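Local atomic coordinates of SPD1 nuclease (Streptococcus pyogenes, PDB entry 2XGR), a protein that is a prophage-encoded extracellular DNase, an endonuclease of the DNA/RNA non-specific family that probably binds a metal ion to hydrolyse nucleic acid. Residues D168-L171 with D176-L179; Q200-G203 with E209-T212. All blocks are in the same frame, centred on the assembly; numbering follows the deposited sequence. Where two conformers were deposited one is given.

Contact 1: residues D168-L171 with D176-L179; sequences DSWL and DFWL
The six-membered half of the Trp170 indole reaches from its helix to the chain that enters the next strand. Its far corner, CH2, lies 3.8 Å from CB of Phe177 and 3.6 Å from the carbonyl O of Trp178; that oxygen and the backbone N of Leu179 both meet the indole at its edge, near the ring plane. CG of Trp170 is anti to its backbone N (chi1 -176°), which swings the indole off the helix toward the strand. The Trp170 and Phe177 side chains cross at about a right angle, with CZ2 of Trp170 at the edge of the phenyl ring, 4.2 Å from CD2 of Phe177.

The next residue, Leu171, adds an aliphatic contact. Its CD2 methyl rests 3.6 Å from CB of Leu179, while its CD1 comes 4.0 Å from CD2 of Leu179, the two leucines again lying crosswise. No hydrogen bond joins the segments, so apolar packing carries the contact. It closes the short turn between helix 160-173 and strand 178-186, where His174 stacks on Trp170; beyond, Leu211 and Ile213 of strand 209-214 pack against Trp170, and Leu80 of strand 76-80 touches both Leu171 and Leu179.

Contact 2: residues Q200-G203 with E209-T212; sequences QYVG and ELLT
Gly203 and Leu211 face each other as an antiparallel hydrogen-bonded pair, their CA atoms 4.5 Å apart, although the short strand segments are splayed, with 118° between their N-to-C directions. Two bonds close the pair: Gly203 N gives its hydrogen to Leu211 O at 2.8 Å, and Leu211 N returns one to Gly203 O at the same length. The second donor stands above the plane of its carbonyl, 53° out of it. Gly203 O also receives a longer CA-H contact from Leu210 CA, at 3.4 Å.

These segments belong to the beta hairpin of strands 196-204 and 209-214, part of the large antiparallel sheet of this His-Me finger nuclease; strand 39-46 continues the sheet beyond Leu210, which bonds through its backbone to Thr43 and Tyr45.

Beside the pair, Val202 directs CG2 anti to its backbone N, bringing that methyl 3.2 Å from Leu211 O and 3.9 Å from CB of Leu210. The valine and Leu210 side chains meet at a slant, and CD2 of Leu210 also approaches Gly203 O. CB and CG of Leu211, on the sheet face that the pair shares, lie over the Gly203 carbonyl, CB 3.8 Å from its O.

Both contacts are largely buried, and together they illustrate how sheet pairing and helix packing share one core. Contact 2 is made within the sheet and relies on paired backbone hydrogen bonds; contact 1 lays a helix end against the entry to a strand of that same sheet, has no hydrogen bond across it and rests mainly on apolar packing. Strands 178-186 and 196-204, one from each contact, are neighbours in the sheet. The two contacts touch directly: Phe177 CD2 is 3.5 Å from Leu211 CD1, and Trp170 CH2 is 3.8 Å from Gly203 CA, which puts the indole against the glycine of the hairpin. Leu179 CD1 packs against CB of Tyr201 and the carbonyl O of Val202.

Contact 1: residues D168-L171 with D176-L179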
loop_
_atom_site.group_PDB
_atom_site.type_symbol
_atom_site.label_atom_id
_atom_site.label_comp_id
_atom_site.label_asym_id
_atom_site.label_seq_id
_atom_site.Cartn_x
_atom_site.Cartn_y
_atom_site.Cartn_z
ATOM N N ASP A 168 3.821 -8.073 -4.841
ATOM C CA ASP A 168 4.792 -9.083 -4.308
ATOM C C ASP A 168 5.143 -10.078 -5.425
ATOM O O ASP A 168 6.312 -10.377 -5.653
ATOM C CB ASP A 168 4.120 -9.790 -3.125
ATOM C CG ASP A 168 4.944 -10.922 -2.578
ATOM O OD1 ASP A 168 6.099 -10.680 -2.275
ATOM O OD2 ASP A 168 4.383 -12.009 -2.372
ATOM N N SER A 169 4.146 -10.473 -6.192
ATOM C CA SER A 169 4.405 -11.384 -7.330
ATOM C C SER A 169 5.280 -10.779 -8.391
ATOM O O SER A 169 6.227 -11.404 -8.846
ATOM C CB SER A 169 3.102 -11.838 -7.970
ATOM O OG SER A 169 3.429 -12.670 -9.077
ATOM N N TRP A 170 5.070 -9.500 -8.663
ATOM C CA TRP A 170 5.875 -8.760 -9.597
ATOM C C TRP A 170 7.301 -8.680 -9.085
ATOM O O TRP A 170 8.268 -8.864 -9.870
ATOM C CB TRP A 170 5.286 -7.340 -9.802
ATOM C CG TRP A 170 6.057 -6.553 -10.849
ATOM C CD1 TRP A 170 5.948 -6.636 -12.230
ATOM C CD2 TRP A 170 7.135 -5.690 -10.585
ATOM N NE1 TRP A 170 6.879 -5.803 -12.826
ATOM C CE2 TRP A 170 7.610 -5.202 -11.827
ATOM C CE3 TRP A 170 7.718 -5.224 -9.400
ATOM C CZ2 TRP A 170 8.612 -4.243 -11.898
ATOM C CZ3 TRP A 170 8.709 -4.297 -9.453
ATOM C CH2 TRP A 170 9.194 -3.844 -10.707
ATOM N N LEU A 171 7.475 -8.330 -7.793
ATOM C CA LEU A 171 8.802 -8.281 -7.235
ATOM C C LEU A 171 9.528 -9.611 -7.348
ATOM O O LEU A 171 10.721 -9.641 -7.732
ATOM C CB LEU A 171 8.741 -7.875 -5.755
ATOM C CG LEU A 171 8.663 -6.416 -5.474
ATOM C CD1 LEU A 171 8.553 -6.221 -3.925
ATOM C CD2 LEU A 171 9.922 -5.615 -6.073
ATOM N N ASP A 176 15.764 -8.310 -9.688
ATOM C CA ASP A 176 16.724 -7.251 -9.784
ATOM C C ASP A 176 16.098 -5.867 -9.816
ATOM O O ASP A 176 16.831 -4.870 -9.759
ATOM C CB ASP A 176 17.628 -7.444 -11.019
ATOM C CG ASP A 176 18.521 -8.706 -10.906
ATOM O OD1 ASP A 176 19.177 -8.916 -9.841
ATOM O OD2 ASP A 176 18.467 -9.524 -11.850
ATOM N N PHE A 177 14.772 -5.805 -9.903
ATOM C CA PHE A 177 14.085 -4.516 -10.005
ATOM C C PHE A 177 13.557 -4.099 -8.625
ATOM O O PHE A 177 13.530 -4.890 -7.660
ATOM C CB PHE A 177 12.901 -4.584 -10.996
ATOM C CG PHE A 177 13.334 -4.795 -12.455
ATOM C CD1 PHE A 177 14.654 -4.586 -12.820
ATOM C CD2 PHE A 177 12.379 -5.126 -13.434
ATOM C CE1 PHE A 177 15.052 -4.755 -14.186
ATOM C CE2 PHE A 177 12.786 -5.249 -14.807
ATOM C CZ PHE A 177 14.107 -5.055 -15.134
ATOM N N TRP A 178 13.177 -2.819 -8.533
ATOM C CA TRP A 178 12.728 -2.256 -7.241
ATOM C C TRP A 178 11.279 -1.862 -7.365
ATOM O O TRP A 178 10.827 -1.506 -8.447
ATOM C CB TRP A 178 13.479 -0.967 -6.954
ATOM C CG TRP A 178 14.962 -1.212 -6.782
ATOM C CD1 TRP A 178 15.908 -1.389 -7.777
ATOM C CD2 TRP A 178 15.657 -1.320 -5.530
ATOM N NE1 TRP A 178 17.171 -1.647 -7.192
ATOM C CE2 TRP A 178 17.026 -1.611 -5.823
ATOM C CE3 TRP A 178 15.240 -1.262 -4.177
ATOM C CZ2 TRP A 178 17.979 -1.779 -4.804
ATOM C CZ3 TRP A 178 16.205 -1.388 -3.179
ATOM C CH2 TRP A 178 17.546 -1.684 -3.498
ATOM N N LEU A 179 10.571 -1.948 -6.254
ATOM C CA LEU A 179 9.216 -1.381 -6.136
ATOM C C LEU A 179 9.309 -0.148 -5.267
ATOM O O LEU A 179 9.870 -0.204 -4.138
ATOM C CB LEU A 179 8.345 -2.432 -5.459
ATOM C CG LEU A 179 6.951 -1.886 -5.010
ATOM C CD1 LEU A 179 6.097 -1.382 -6.249
ATOM C CD2 LEU A 179 6.181 -2.975 -4.194
#

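Contact 2: residues Q200-G203 with E209-T212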
loop_
_atom_site.group_PDB
_atom_site.type_symbol
_atom_site.label_atom_id
_atom_site.label_comp_id
_atom_site.label_asym_id
_atom_site.label_seq_id
_atom_site.Cartn_x
_atom_site.Cartn_y
_atom_site.Cartn_z
ATOM N N GLN A 200 0.208 4.044 -3.999
ATOM C CA GLN A 200 0.943 4.639 -5.134
ATOM C C GLN A 200 2.152 3.756 -5.442
ATOM O O GLN A 200 2.950 3.447 -4.543
ATOM C CB GLN A 200 1.497 6.043 -4.733
ATOM C CG GLN A 200 2.256 6.704 -5.855
ATOM C CD GLN A 200 2.978 7.899 -5.328
ATOM O OE1 GLN A 200 2.358 8.950 -5.113
ATOM N NE2 GLN A 200 4.263 7.705 -4.937
ATOM N N TYR A 201 2.268 3.271 -6.670
ATOM C CA TYR A 201 3.358 2.347 -6.926
ATOM C C TYR A 201 3.930 2.490 -8.327
ATOM O O TYR A 201 3.219 2.852 -9.296
ATOM C CB TYR A 201 2.926 0.852 -6.687
ATOM C CG TYR A 201 1.610 0.486 -7.336
ATOM C CD1 TYR A 201 1.549 0.067 -8.668
ATOM C CD2 TYR A 201 0.410 0.572 -6.602
ATOM C CE1 TYR A 201 0.296 -0.348 -9.243
ATOM C CE2 TYR A 201 -0.830 0.175 -7.219
ATOM C CZ TYR A 201 -0.840 -0.315 -8.508
ATOM O OH TYR A 201 -2.067 -0.675 -9.051
ATOM N N VAL A 202 5.225 2.205 -8.421
ATOM C CA VAL A 202 5.898 2.184 -9.737
ATOM C C VAL A 202 7.124 1.313 -9.547
ATOM O O VAL A 202 7.597 1.165 -8.387
ATOM C CB VAL A 202 6.272 3.565 -10.188
ATOM C CG1 VAL A 202 7.367 4.166 -9.230
ATOM C CG2 VAL A 202 6.799 3.600 -11.707
ATOM N N GLY A 203 7.620 0.715 -10.633
ATOM C CA GLY A 203 8.849 -0.113 -10.530
ATOM C C GLY A 203 10.047 0.739 -10.983
ATOM O O GLY A 203 9.877 1.799 -11.623
ATOM N N GLU A 209 15.241 3.667 -14.363
ATOM C CA GLU A 209 14.109 4.060 -15.196
ATOM C C GLU A 209 12.791 3.550 -14.601
ATOM O O GLU A 209 12.769 2.445 -14.048
ATOM C CB GLU A 209 14.253 3.638 -16.675
ATOM C CG GLU A 209 15.352 4.564 -17.358
ATOM C CD GLU A 209 15.675 4.282 -18.810
ATOM O OE1 GLU A 209 15.099 3.375 -19.453
ATOM O OE2 GLU A 209 16.580 4.996 -19.318
ATOM N N LEU A 210 11.716 4.324 -14.773
ATOM C CA LEU A 210 10.411 3.947 -14.195
ATOM C C LEU A 210 9.753 2.872 -15.014
ATOM O O LEU A 210 9.656 2.980 -16.277
ATOM C CB LEU A 210 9.522 5.166 -14.091
ATOM C CG LEU A 210 10.081 6.225 -13.167
ATOM C CD1 LEU A 210 9.114 7.414 -13.042
ATOM C CD2 LEU A 210 10.381 5.555 -11.756
ATOM N N LEU A 211 9.166 1.886 -14.312
ATOM C CA LEU A 211 8.407 0.861 -14.947
ATOM C C LEU A 211 6.942 0.959 -14.482
ATOM O O LEU A 211 6.691 0.844 -13.292
ATOM C CB LEU A 211 8.946 -0.516 -14.538
ATOM C CG LEU A 211 10.487 -0.654 -14.638
ATOM C CD1 LEU A 211 11.008 -2.016 -14.096
ATOM C CD2 LEU A 211 10.988 -0.460 -16.100
ATOM N N THR A 212 6.011 1.167 -15.393
ATOM C CA THR A 212 4.605 1.270 -14.971
ATOM C C THR A 212 4.095 -0.115 -14.729
ATOM O O THR A 212 4.149 -0.944 -15.600
ATOM C CB THR A 212 3.697 1.995 -15.996
ATOM O OG1 THR A 212 4.228 3.254 -16.194
ATOM C CG2 THR A 212 2.339 2.236 -15.378
#